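Local coordinates for CCHC-type domain-containing protein (PDB 7C47) that probably acts as a zinc-knuckle-bearing RNase D-type 3'-5' RNA exonuclease that binds nucleotides and divalent metal ions, at residues K149-L154 / L196-Y201. Sequence-based numbering, arbitrary orientation.
Sequences KSVAGL and LLLSNY
Ala152 presses its methyl group against one face of the Tyr201 ring. CB stands 3.5 Å above the ring plane and 3.9 Å from the centroid, 26° off the ring normal, which meets the geometry of a CH-pi contact displaced toward the rim. The displacement is toward the CE2 edge, since the shortest approach is Ala152 CB to Tyr201 CE2 at 3.6 Å. The first side-chain torsion accounts for how the ring is presented: with CG of Tyr201 beside its backbone N (chi1 -71°), the ring is carried outward from its helix, leaning slightly toward that helix's N-terminal end, and one face lies against Ala152 CB. The same side chain also packs at its root, where Val151 CG1 lies 3.5 Å from Tyr201 CB; Val151 and Tyr201 pass alongside one another, pointing opposite ways, and this methyl meets the ring only obliquely.

Three leucines add to the apolar contact. CD2 of Leu198 comes within 4.1 Å of Val151 CB, although the Leu198 side chain starts out alongside the interface and only its end comes nearer. Leu197 CD1 touches Ala152 CB at 4.2 Å and meets Leu154 CD1 tip to tip at 4.1 Å. Leu154 gets there because the chain leaves helical geometry at Gly153, whose phi is positive (88°). The Gly153 amide N still makes a weak hydrogen bond to Lys149 O. The contact is thus purely apolar and modest, burying 250 Å² in all.

Further out, Phe128 of helix 124-136 backs Val151, and Leu198 also packs on Met144, Val147 and Leu148. The contact thereby joins the C-terminal end of helix 144-152 to the last turns of helix 182-202 in the exonuclease domain. That longer helix carries the metal ligands Asp191 and His194 before this segment, and its Leu196 and Ser199 rest on Leu99 of the sheet strand 97-100.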
ATOM      1  N   LYS A 149       0.426   5.086   9.832  1.00 47.43           N
ATOM      2  CA  LYS A 149       0.980   5.937  10.897  1.00 49.59           C
ATOM      3  C   LYS A 149       1.711   7.153  10.311  1.00 49.80           C
ATOM      4  O   LYS A 149       1.376   8.295  10.629  1.00 50.06           O
ATOM      5  CB  LYS A 149       1.942   5.119  11.774  1.00 51.30           C
ATOM      6  CG  LYS A 149       2.503   5.827  13.009  1.00 53.36           C
ATOM      7  CD  LYS A 149       1.785   5.460  14.308  1.00 55.65           C
ATOM      8  CE  LYS A 149       0.656   6.425  14.642  1.00 56.97           C
ATOM      9  NZ  LYS A 149       1.152   7.676  15.279  1.00 57.27           N
ATOM     10  N   SER A 150       2.685   6.894   9.444  1.00 48.60           N
ATOM     11  CA  SER A 150       3.535   7.942   8.877  1.00 48.17           C
ATOM     12  C   SER A 150       2.781   8.971   8.021  1.00 49.27           C
ATOM     13  O   SER A 150       3.082  10.162   8.087  1.00 49.21           O
ATOM     14  CB  SER A 150       4.667   7.310   8.058  1.00 47.62           C
ATOM     15  OG  SER A 150       5.579   8.286   7.589  1.00 47.15           O
ATOM     16  N   VAL A 151       1.811   8.514   7.230  1.00 51.07           N
ATOM     17  CA  VAL A 151       1.115   9.376   6.260  1.00 52.35           C
ATOM     18  C   VAL A 151      -0.158  10.005   6.836  1.00 53.82           C
ATOM     19  O   VAL A 151      -0.375  11.208   6.682  1.00 53.47           O
ATOM     20  CB  VAL A 151       0.773   8.598   4.966  1.00 52.13           C
ATOM     21  CG1 VAL A 151      -0.015   9.467   3.985  1.00 52.05           C
ATOM     22  CG2 VAL A 151       2.046   8.080   4.308  1.00 52.27           C
ATOM     23  N   ALA A 152      -0.997   9.189   7.473  1.00 55.77           N
ATOM     24  CA  ALA A 152      -2.309   9.627   7.970  1.00 58.21           C
ATOM     25  C   ALA A 152      -2.366   9.914   9.478  1.00 60.81           C
ATOM     26  O   ALA A 152      -3.266  10.625   9.929  1.00 61.08           O
ATOM     27  CB  ALA A 152      -3.365   8.597   7.597  1.00 58.10           C
ATOM     28  N   GLY A 153      -1.427   9.363  10.250  1.00 63.32           N
ATOM     29  CA  GLY A 153      -1.423   9.508  11.709  1.00 64.82           C
ATOM     30  C   GLY A 153      -2.221   8.452  12.465  1.00 67.35           C
ATOM     31  O   GLY A 153      -2.301   8.512  13.694  1.00 69.76           O
ATOM     32  N   LEU A 154      -2.785   7.476  11.749  1.00 68.45           N
ATOM     33  CA  LEU A 154      -3.641   6.450  12.352  1.00 69.41           C
ATOM     34  C   LEU A 154      -2.836   5.251  12.844  1.00 69.45           C
ATOM     35  O   LEU A 154      -1.825   4.885  12.243  1.00 67.01           O
ATOM     36  CB  LEU A 154      -4.683   5.948  11.345  1.00 70.21           C
ATOM     37  CG  LEU A 154      -5.471   6.974  10.525  1.00 71.70           C
ATOM     38  CD1 LEU A 154      -6.607   6.269   9.796  1.00 71.69           C
ATOM     39  CD2 LEU A 154      -6.004   8.109  11.388  1.00 72.14           C
ATOM     40  N   LEU A 196      -7.738   2.493   0.023  1.00 27.31           N
ATOM     41  CA  LEU A 196      -8.517   3.624  -0.506  1.00 28.16           C
ATOM     42  C   LEU A 196      -8.322   4.885   0.337  1.00 29.67           C
ATOM     43  O   LEU A 196      -8.260   5.997  -0.203  1.00 28.60           O
ATOM     44  CB  LEU A 196     -10.012   3.278  -0.594  1.00 27.84           C
ATOM     45  CG  LEU A 196     -10.909   4.285  -1.329  1.00 27.92           C
ATOM     46  CD1 LEU A 196     -10.541   4.392  -2.803  1.00 28.17           C
ATOM     47  CD2 LEU A 196     -12.377   3.913  -1.181  1.00 28.36           C
ATOM     48  N   LEU A 197      -8.224   4.701   1.655  1.00 31.39           N
ATOM     49  CA  LEU A 197      -7.948   5.798   2.580  1.00 33.48           C
ATOM     50  C   LEU A 197      -6.579   6.427   2.294  1.00 33.79           C
ATOM     51  O   LEU A 197      -6.462   7.652   2.227  1.00 33.43           O
ATOM     52  CB  LEU A 197      -8.038   5.300   4.034  1.00 34.71           C
ATOM     53  CG  LEU A 197      -7.882   6.275   5.220  1.00 36.57           C
ATOM     54  CD1 LEU A 197      -6.431   6.460   5.656  1.00 37.02           C
ATOM     55  CD2 LEU A 197      -8.534   7.626   4.939  1.00 37.57           C
ATOM     56  N   LEU A 198      -5.556   5.589   2.111  1.00 34.00           N
ATOM     57  CA  LEU A 198      -4.217   6.072   1.748  1.00 34.30           C
ATOM     58  C   LEU A 198      -4.191   6.872   0.450  1.00 33.45           C
ATOM     59  O   LEU A 198      -3.463   7.857   0.359  1.00 33.17           O
ATOM     60  CB  LEU A 198      -3.202   4.925   1.653  1.00 35.88           C
ATOM     61  CG  LEU A 198      -2.479   4.551   2.945  1.00 37.52           C
ATOM     62  CD1 LEU A 198      -1.785   3.208   2.786  1.00 38.45           C
ATOM     63  CD2 LEU A 198      -1.468   5.624   3.329  1.00 38.32           C
ATOM     64  N   SER A 199      -4.981   6.464  -0.544  1.00 32.86           N
ATOM     65  CA  SER A 199      -4.986   7.161  -1.837  1.00 32.78           C
ATOM     66  C   SER A 199      -5.416   8.630  -1.716  1.00 33.80           C
ATOM     67  O   SER A 199      -4.904   9.476  -2.448  1.00 33.38           O
ATOM     68  CB  SER A 199      -5.831   6.421  -2.881  1.00 32.12           C
ATOM     69  OG  SER A 199      -7.213   6.561  -2.640  1.00 32.72           O
ATOM     70  N   ASN A 200      -6.322   8.931  -0.782  1.00 34.84           N
ATOM     71  CA  ASN A 200      -6.731  10.321  -0.505  1.00 35.57           C
ATOM     72  C   ASN A 200      -5.575  11.202  -0.008  1.00 36.16           C
ATOM     73  O   ASN A 200      -5.528  12.387  -0.325  1.00 36.29           O
ATOM     74  CB  ASN A 200      -7.877  10.367   0.514  1.00 35.80           C
ATOM     75  CG  ASN A 200      -9.181   9.812  -0.034  1.00 35.96           C
ATOM     76  OD1 ASN A 200      -9.482   9.934  -1.220  1.00 35.85           O
ATOM     77  ND2 ASN A 200      -9.966   9.205   0.838  1.00 37.25           N
ATOM     78  N   TYR A 201      -4.660  10.618   0.765  1.00 36.93           N
ATOM     79  CA  TYR A 201      -3.476  11.331   1.253  1.00 38.34           C
ATOM     80  C   TYR A 201      -2.355  11.434   0.215  1.00 38.39           C
ATOM     81  O   TYR A 201      -1.691  12.467   0.126  1.00 39.38           O
ATOM     82  CB  TYR A 201      -2.943  10.678   2.531  1.00 39.80           C
ATOM     83  CG  TYR A 201      -3.837  10.895   3.731  1.00 42.48           C
ATOM     84  CD1 TYR A 201      -3.782  12.087   4.460  1.00 43.90           C
ATOM     85  CD2 TYR A 201      -4.744   9.917   4.141  1.00 44.19           C
ATOM     86  CE1 TYR A 201      -4.600  12.294   5.563  1.00 44.88           C
ATOM     87  CE2 TYR A 201      -5.568  10.113   5.245  1.00 45.18           C
ATOM     88  CZ  TYR A 201      -5.493  11.303   5.953  1.00 45.81           C
ATOM     89  OH  TYR A 201      -6.304  11.507   7.047  1.00 46.62           O
TER